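Local structure of lipoate-protein ligase, putative (Streptococcus pneumoniae, 1VQZ) at residues L29-Y32 with A33-L37; R192-I196 with I197-P201; V300-V303 with L304-V307. The protein belongs to the lipoate-protein ligase family, pairing a ligase A/B-type catalytic domain with the C-terminal domain of the bacterial enzymes. All blocks are in the same frame, centred on the assembly; numbering follows the deposited sequence.

Contact 1 of 3, residues L29-Y32 with A33-L37; sequences LEEY and AFKHL. With EDO (1,2-ethanediol), chain N; EDO (1,2-ethanediol), chain L.
Glu31 OE2 is gripped by two lysines: Lys35 NZ reaches it at 2.8 Å from one turn further along the same helix, and Lys244 of helix 231-245 forms a second salt bridge. The ammonium of Lys35 meets the oxygen on its anti side and 34° out of the carboxylate plane, while the lysine chain, extended beyond CG, crosses Glu31 obliquely, its CD 3.6 Å from Glu31 CG. The other oxygen, Glu31 OE1, accepts from O2 of a 1,2-ethanediol at 2.7 Å, and O1 of the same molecule lies 2.8 Å from His36 NE2, bridging the two side chains. One residue on, Tyr32 repeats the four-residue spacing. With CG anti to the backbone N (chi1 -166°), its ring lies under His36, whose CB sits over the ring centre, 3.5 Å from the centroid, as a CH-pi contact; the imidazole itself forms an offset stack with the Tyr32 ring, the planes 12° apart. Tyr32 OH is held by Glu236, and Leu37 CD2 approaches Tyr32 CE2 obliquely at 3.9 Å. The Glu31-Lys35 and Tyr32-His36 pairs follow the four-residue spacing of an alpha helix, here helix 23-36 of the beta-alpha-beta unit with strands 13-17 and 42-47.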
loop_
_atom_site.group_PDB
_atom_site.type_symbol
_atom_site.label_atom_id
_atom_site.label_comp_id
_atom_site.label_asym_id
_atom_site.label_seq_id
_atom_site.Cartn_x
_atom_site.Cartn_y
_atom_site.Cartn_z
ATOM N N LEU A 29 11.044 0.506 9.260
ATOM C CA LEU A 29 12.151 -0.328 8.861
ATOM C C LEU A 29 12.056 -0.623 7.370
ATOM O O LEU A 29 13.072 -0.587 6.669
ATOM C CB LEU A 29 12.211 -1.603 9.714
ATOM C CG LEU A 29 13.408 -2.547 9.502
ATOM C CD1 LEU A 29 13.739 -3.266 10.718
ATOM C CD2 LEU A 29 13.186 -3.559 8.345
ATOM N N GLU A 30 10.834 -0.872 6.881
ATOM C CA GLU A 30 10.627 -1.144 5.453
ATOM C C GLU A 30 10.971 0.087 4.627
ATOM O O GLU A 30 11.652 -0.021 3.581
ATOM C CB GLU A 30 9.179 -1.599 5.178
ATOM C CG GLU A 30 8.887 -1.959 3.714
ATOM C CD GLU A 30 7.420 -2.154 3.465
ATOM O OE1 GLU A 30 6.652 -1.257 3.851
ATOM O OE2 GLU A 30 7.039 -3.208 2.892
ATOM N N GLU A 31 10.515 1.259 5.073
ATOM C CA GLU A 31 10.844 2.485 4.355
ATOM C C GLU A 31 12.353 2.762 4.323
ATOM O O GLU A 31 12.925 3.275 3.305
ATOM C CB GLU A 31 10.134 3.694 4.981
ATOM C CG GLU A 31 10.259 4.942 4.118
ATOM C CD GLU A 31 9.632 6.185 4.740
ATOM O OE1 GLU A 31 9.903 6.521 5.918
ATOM O OE2 GLU A 31 8.898 6.843 4.020
ATOM N N TYR A 32 13.005 2.463 5.442
ATOM C CA TYR A 32 14.452 2.618 5.539
ATOM C C TYR A 32 15.196 1.739 4.513
ATOM O O TYR A 32 16.103 2.192 3.833
ATOM C CB TYR A 32 14.928 2.314 6.948
ATOM C CG TYR A 32 16.336 2.790 7.175
ATOM C CD1 TYR A 32 16.602 4.131 7.460
ATOM C CD2 TYR A 32 17.402 1.909 7.111
ATOM C CE1 TYR A 32 17.913 4.610 7.644
ATOM C CE2 TYR A 32 18.738 2.365 7.311
ATOM C CZ TYR A 32 18.979 3.728 7.577
ATOM O OH TYR A 32 20.261 4.164 7.777
ATOM N N ALA A 33 14.784 0.478 4.379
ATOM C CA ALA A 33 15.341 -0.371 3.371
ATOM C C ALA A 33 15.070 0.196 1.961
ATOM O O ALA A 33 15.992 0.297 1.141
ATOM C CB ALA A 33 14.810 -1.811 3.547
ATOM N N PHE A 34 13.818 0.591 1.683
ATOM C CA PHE A 34 13.435 1.118 0.372
ATOM C C PHE A 34 14.230 2.371 0.020
ATOM O O PHE A 34 14.857 2.468 -1.063
ATOM C CB PHE A 34 11.959 1.456 0.429
ATOM C CG PHE A 34 11.355 1.945 -0.868
ATOM C CD1 PHE A 34 11.834 1.513 -2.122
ATOM C CD2 PHE A 34 10.198 2.751 -0.824
ATOM C CE1 PHE A 34 11.203 1.919 -3.322
ATOM C CE2 PHE A 34 9.576 3.158 -2.004
ATOM C CZ PHE A 34 10.089 2.742 -3.256
ATOM N N LYS A 35 14.279 3.323 0.948
ATOM C CA LYS A 35 14.815 4.683 0.645
ATOM C C LYS A 35 16.251 4.982 1.064
ATOM O O LYS A 35 16.893 5.861 0.521
ATOM C CB LYS A 35 13.878 5.744 1.231
ATOM C CG LYS A 35 12.495 5.686 0.672
ATOM C CD LYS A 35 11.590 6.765 1.289
ATOM C CE LYS A 35 10.186 6.753 0.636
ATOM N NZ LYS A 35 9.218 7.715 1.344
ATOM N N HIS A 36 16.752 4.215 1.999
ATOM C CA HIS A 36 18.036 4.514 2.647
ATOM C C HIS A 36 19.142 3.495 2.396
ATOM O O HIS A 36 20.291 3.850 2.520
ATOM C CB HIS A 36 17.825 4.626 4.161
ATOM C CG HIS A 36 17.079 5.847 4.575
ATOM N ND1 HIS A 36 17.709 6.964 5.076
ATOM C CD2 HIS A 36 15.750 6.114 4.601
ATOM C CE1 HIS A 36 16.798 7.873 5.375
ATOM N NE2 HIS A 36 15.604 7.381 5.105
ATOM N N LEU A 37 18.811 2.240 2.071
ATOM C CA LEU A 37 19.840 1.226 1.791
ATOM C C LEU A 37 20.146 1.168 0.294
ATOM O O LEU A 37 20.049 0.112 -0.361
ATOM C CB LEU A 37 19.473 -0.176 2.310
ATOM C CG LEU A 37 19.293 -0.371 3.835
ATOM C CD1 LEU A 37 19.063 -1.827 4.127
ATOM C CD2 LEU A 37 20.468 0.115 4.642
HETATM C C1 EDO N . 13.137 9.132 5.342
HETATM O O1 EDO N . 13.029 8.205 4.267
HETATM C C2 EDO N . 12.114 8.715 6.384
HETATM O O2 EDO N . 10.793 9.064 5.982
HETATM C C1 EDO L . 2.115 -1.967 5.101
HETATM O O1 EDO L . 1.317 -3.014 4.599
HETATM C C2 EDO L . 3.274 -1.866 4.139
HETATM O O2 EDO L . 4.313 -1.095 4.701
#

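Contact 2 of 3, residues R192-I196 with I197-P201; sequences RVTNI and INELP. With EDO (1,2-ethanediol), chain R.
Ile196 and Leu200 pack against each other across a single helix-like turn, with i to i+3 and i to i+4 backbone bonds, in the loop between strand 182-183 and helix 206-220 of the catalytic domain. Ile196 O lies at the centre of this turn and accepts twice: Glu199 N binds it at 2.7 Å from above the carbonyl plane, 46° out of it, whereas Leu200 N, 3.1 Å away, lies nearly along the C=O axis. Just before it, Asn198 N reaches Asn195 O. On the packed side, the CG2 branch of Ile196, anti to its own N, is turned to Leu200 CG at 3.9 Å, and the isoleucine also rests on Phe143 of strand 141-151 and on Phe163. Asn195 adds a tie of its own, OD1 accepting from the backbone N-H of Val165. The other side is polar and looser, reached by one water and one 1,2-ethanediol. Glu199, its chain bent at chi2 (-63°), folds back to meet Thr194 from the opposite direction. Glu199 OE2, which nears Thr194 OG1, is salt-bridged to Lys141; OE1 and OE2 each accept from the 1,2-ethanediol, O2 of which lies 2.9 Å from Glu199 OE1. Asn198 is exposed, and its amide is tied to the preceding backbone through one water, which accepts from Asn195 N at 2.9 Å and also from Asn198 ND2.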
loop_
_atom_site.group_PDB
_atom_site.type_symbol
_atom_site.label_atom_id
_atom_site.label_comp_id
_atom_site.label_asym_id
_atom_site.label_seq_id
_atom_site.Cartn_x
_atom_site.Cartn_y
_atom_site.Cartn_z
ATOM N N ARG A 192 -13.348 -13.152 -4.071
ATOM C CA ARG A 192 -13.282 -14.349 -3.260
ATOM C C ARG A 192 -11.865 -14.394 -2.642
ATOM O O ARG A 192 -10.890 -14.437 -3.391
ATOM C CB ARG A 192 -13.496 -15.578 -4.166
ATOM C CG ARG A 192 -14.576 -15.443 -5.281
ATOM C CD ARG A 192 -14.724 -16.738 -6.095
ATOM N N VAL A 193 -11.755 -14.367 -1.308
ATOM C CA VAL A 193 -10.468 -14.617 -0.604
ATOM C C VAL A 193 -10.427 -15.886 0.273
ATOM O O VAL A 193 -11.459 -16.380 0.740
ATOM C CB VAL A 193 -10.048 -13.432 0.276
ATOM C CG1 VAL A 193 -10.257 -12.105 -0.483
ATOM C CG2 VAL A 193 -10.819 -13.399 1.588
ATOM N N THR A 194 -9.219 -16.405 0.496
ATOM C CA THR A 194 -9.005 -17.483 1.448
ATOM C C THR A 194 -7.693 -17.297 2.238
ATOM O O THR A 194 -6.787 -16.577 1.806
ATOM C CB THR A 194 -8.947 -18.830 0.740
ATOM O OG1 THR A 194 -8.759 -19.876 1.708
ATOM C CG2 THR A 194 -7.783 -18.828 -0.307
ATOM N N ASN A 195 -7.637 -17.950 3.401
ATOM C CA ASN A 195 -6.448 -18.053 4.207
ATOM C C ASN A 195 -5.717 -19.342 3.854
ATOM O O ASN A 195 -6.331 -20.398 3.620
ATOM C CB ASN A 195 -6.831 -18.020 5.701
ATOM C CG ASN A 195 -6.973 -16.608 6.241
ATOM O OD1 ASN A 195 -6.024 -15.852 6.237
ATOM N ND2 ASN A 195 -8.161 -16.256 6.725
ATOM N N ILE A 196 -4.403 -19.248 3.768
ATOM C CA ILE A 196 -3.569 -20.404 3.458
ATOM C C ILE A 196 -3.898 -21.568 4.390
ATOM O O ILE A 196 -4.076 -22.708 3.914
ATOM C CB ILE A 196 -2.042 -20.043 3.469
ATOM C CG1 ILE A 196 -1.742 -19.061 2.324
ATOM C CG2 ILE A 196 -1.177 -21.343 3.337
ATOM C CD1 ILE A 196 -0.496 -18.241 2.455
ATOM N N ILE A 197 -4.021 -21.303 5.696
ATOM C CA ILE A 197 -4.189 -22.402 6.681
ATOM C C ILE A 197 -5.385 -23.330 6.344
ATOM O O ILE A 197 -5.365 -24.533 6.591
ATOM C CB ILE A 197 -4.324 -21.848 8.139
ATOM C CG1 ILE A 197 -3.936 -22.912 9.171
ATOM C CG2 ILE A 197 -5.741 -21.332 8.405
ATOM C CD1 ILE A 197 -3.879 -22.397 10.581
ATOM N N ASN A 198 -6.396 -22.762 5.714
ATOM C CA ASN A 198 -7.572 -23.491 5.329
ATOM C C ASN A 198 -7.376 -24.351 4.112
ATOM O O ASN A 198 -8.188 -25.189 3.835
ATOM C CB ASN A 198 -8.714 -22.510 5.088
ATOM C CG ASN A 198 -9.131 -21.801 6.370
ATOM O OD1 ASN A 198 -9.072 -22.394 7.473
ATOM N ND2 ASN A 198 -9.577 -20.548 6.244
ATOM N N GLU A 199 -6.304 -24.130 3.372
ATOM C CA GLU A 199 -6.066 -24.877 2.146
ATOM C C GLU A 199 -5.001 -25.978 2.362
ATOM O O GLU A 199 -4.896 -26.918 1.568
ATOM C CB GLU A 199 -5.625 -23.901 1.059
ATOM C CG GLU A 199 -6.569 -22.746 0.821
ATOM C CD GLU A 199 -7.938 -23.166 0.326
ATOM O OE1 GLU A 199 -8.102 -24.346 -0.041
ATOM O OE2 GLU A 199 -8.843 -22.293 0.290
ATOM N N LEU A 200 -4.204 -25.814 3.424
ATOM C CA LEU A 200 -3.159 -26.762 3.775
ATOM C C LEU A 200 -3.735 -28.088 4.262
ATOM O O LEU A 200 -4.477 -28.112 5.234
ATOM C CB LEU A 200 -2.282 -26.202 4.889
ATOM C CG LEU A 200 -1.387 -25.031 4.549
ATOM C CD1 LEU A 200 -0.820 -24.450 5.835
ATOM C CD2 LEU A 200 -0.260 -25.467 3.634
ATOM N N PRO A 201 -3.342 -29.203 3.621
ATOM C CA PRO A 201 -3.662 -30.526 4.168
ATOM C C PRO A 201 -3.099 -30.794 5.594
ATOM O O PRO A 201 -3.752 -31.466 6.389
ATOM C CB PRO A 201 -3.048 -31.490 3.144
ATOM C CG PRO A 201 -2.674 -30.690 1.956
ATOM C CD PRO A 201 -2.576 -29.282 2.357
HETATM C C1 EDO R . -11.797 -24.803 1.718
HETATM O O1 EDO R . -11.312 -23.471 1.957
HETATM C C2 EDO R . -10.880 -25.579 0.763
HETATM O O2 EDO R . -10.883 -25.022 -0.565
HETATM O O HOH W 1 -10.086 -19.479 3.987
#

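Contact 3 of 3, residues V300-V303 with L304-V307; sequences VEDV and LRGV
The guanidinium of Arg305 has Glu301 O over one face, 3.9 Å above the plane and offset toward the rim, while Asp302 and two waters line its edge. Asp302 OD1 takes Arg305 NH1 at 2.7 Å in a salt bridge; the oxygen lies only 4° out of the guanidinium plane, but it is met on its anti side and the two flat groups are turned 52° against each other. The side chains run side by side, and a bend at chi3 (-98°) brings the arginine head back over the last turn of the helix. One edge water accepts from Arg305 NH2; the other joins NH1 to Asp302 O. Arg305 NE is salt-bridged to Asp284, so the arginine ties the chain just beyond the helix to strand 281-289. The arrangement sits at the C-terminal end of helix 298-304, where the chain leaves helical geometry at Arg305 and enters a type II beta turn from Leu304 to Val307, with Gly306 at positive phi. Glu301 O accepts two backbone donors there: Leu304 N at 3.1 Å from well above the carbonyl plane, and Arg305 N at 3.2 Å. On the buried side Leu304 CD1 packs loosely on Val300 CG1, 4.3 Å away, with Val314 and Ala317 of helix 311-318 against the leucine.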
loop_
_atom_site.group_PDB
_atom_site.type_symbol
_atom_site.label_atom_id
_atom_site.label_comp_id
_atom_site.label_asym_id
_atom_site.label_seq_id
_atom_site.Cartn_x
_atom_site.Cartn_y
_atom_site.Cartn_z
ATOM N N VAL A 300 0.328 15.534 -9.199
ATOM C CA VAL A 300 -0.880 16.035 -9.840
ATOM C C VAL A 300 -1.330 17.378 -9.209
ATOM O O VAL A 300 -1.632 18.363 -9.923
ATOM C CB VAL A 300 -1.992 14.974 -9.780
ATOM C CG1 VAL A 300 -3.262 15.464 -10.433
ATOM C CG2 VAL A 300 -1.507 13.651 -10.417
ATOM N N GLU A 301 -1.358 17.424 -7.877
ATOM C CA GLU A 301 -1.537 18.683 -7.138
ATOM C C GLU A 301 -0.607 19.731 -7.730
ATOM O O GLU A 301 -1.037 20.847 -7.978
ATOM C CB GLU A 301 -1.234 18.493 -5.646
ATOM C CG GLU A 301 -2.233 17.556 -4.949
ATOM C CD GLU A 301 -1.770 17.042 -3.581
ATOM O OE1 GLU A 301 -0.635 17.354 -3.148
ATOM O OE2 GLU A 301 -2.534 16.281 -2.959
ATOM N N ASP A 302 0.657 19.364 -7.998
ATOM C CA ASP A 302 1.643 20.366 -8.425
ATOM C C ASP A 302 1.325 20.974 -9.794
ATOM O O ASP A 302 1.487 22.171 -9.988
ATOM C CB ASP A 302 3.050 19.795 -8.404
ATOM C CG ASP A 302 3.576 19.551 -6.984
ATOM O OD1 ASP A 302 2.954 19.994 -5.980
ATOM O OD2 ASP A 302 4.618 18.888 -6.884
ATOM N N VAL A 303 0.830 20.154 -10.707
ATOM C CA VAL A 303 0.501 20.588 -12.052
ATOM C C VAL A 303 -0.790 21.390 -12.071
ATOM O O VAL A 303 -1.019 22.136 -12.999
ATOM C CB VAL A 303 0.448 19.390 -13.084
ATOM C CG1 VAL A 303 -0.760 18.498 -12.914
ATOM C CG2 VAL A 303 0.443 19.913 -14.525
ATOM N N LEU A 304 -1.625 21.268 -11.042
ATOM C CA LEU A 304 -2.921 21.952 -11.050
ATOM C C LEU A 304 -2.883 23.312 -10.384
ATOM O O LEU A 304 -3.731 24.167 -10.635
ATOM C CB LEU A 304 -3.998 21.068 -10.416
ATOM C CG LEU A 304 -4.468 19.893 -11.295
ATOM C CD1 LEU A 304 -5.502 19.093 -10.592
ATOM C CD2 LEU A 304 -4.973 20.302 -12.689
ATOM N N ARG A 305 -1.900 23.486 -9.516
ATOM C CA ARG A 305 -1.666 24.736 -8.825
ATOM C C ARG A 305 -1.407 25.875 -9.841
ATOM O O ARG A 305 -0.588 25.736 -10.718
ATOM C CB ARG A 305 -0.498 24.568 -7.851
ATOM C CG ARG A 305 -0.724 25.214 -6.524
ATOM C CD ARG A 305 0.383 24.903 -5.542
ATOM N NE ARG A 305 0.036 23.809 -4.643
ATOM C CZ ARG A 305 0.611 22.610 -4.614
ATOM N NH1 ARG A 305 1.585 22.288 -5.468
ATOM N NH2 ARG A 305 0.181 21.729 -3.728
ATOM N N GLY A 306 -2.175 26.960 -9.728
ATOM C CA GLY A 306 -2.110 28.110 -10.634
ATOM C C GLY A 306 -2.936 27.955 -11.906
ATOM O O GLY A 306 -3.007 28.869 -12.734
ATOM N N VAL A 307 -3.528 26.787 -12.106
ATOM C CA VAL A 307 -4.442 26.592 -13.244
ATOM C C VAL A 307 -5.805 27.270 -12.981
ATOM O O VAL A 307 -6.282 27.339 -11.840
ATOM C CB VAL A 307 -4.594 25.094 -13.570
ATOM C CG1 VAL A 307 -5.591 24.834 -14.706
ATOM C CG2 VAL A 307 -3.206 24.513 -13.937
HETATM O O HOH W 2 1.524 18.958 -3.735
HETATM O O HOH W 3 1.478 24.395 -11.179
HETATM O O HOH W 4 2.800 23.630 -7.683
#

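How the contacts relate
The three contacts follow one another along the chain without overlap. Contacts 1 and 2 fall in the part of the chain that forms the ligase A/B catalytic domain, their centres 31 Å apart, and both adjoin the eight-stranded mixed sheet: helix 23-36 packs on strands 42-47 and 154-162, and the turn at 192-201 rests beside strand 141-151. Contact 3 belongs to the C-terminal domain, where helix 298-304 lies by strand 281-289 of the four-stranded sheet. Contacts 2 and 3, on opposite sides of the chain's centre, are 46 Å apart between centres; the centres of contacts 1 and 3 are 29 Å apart. No two touch; each is a local arrangement, within one helix, one loop turn and one helix end of a two-part protein.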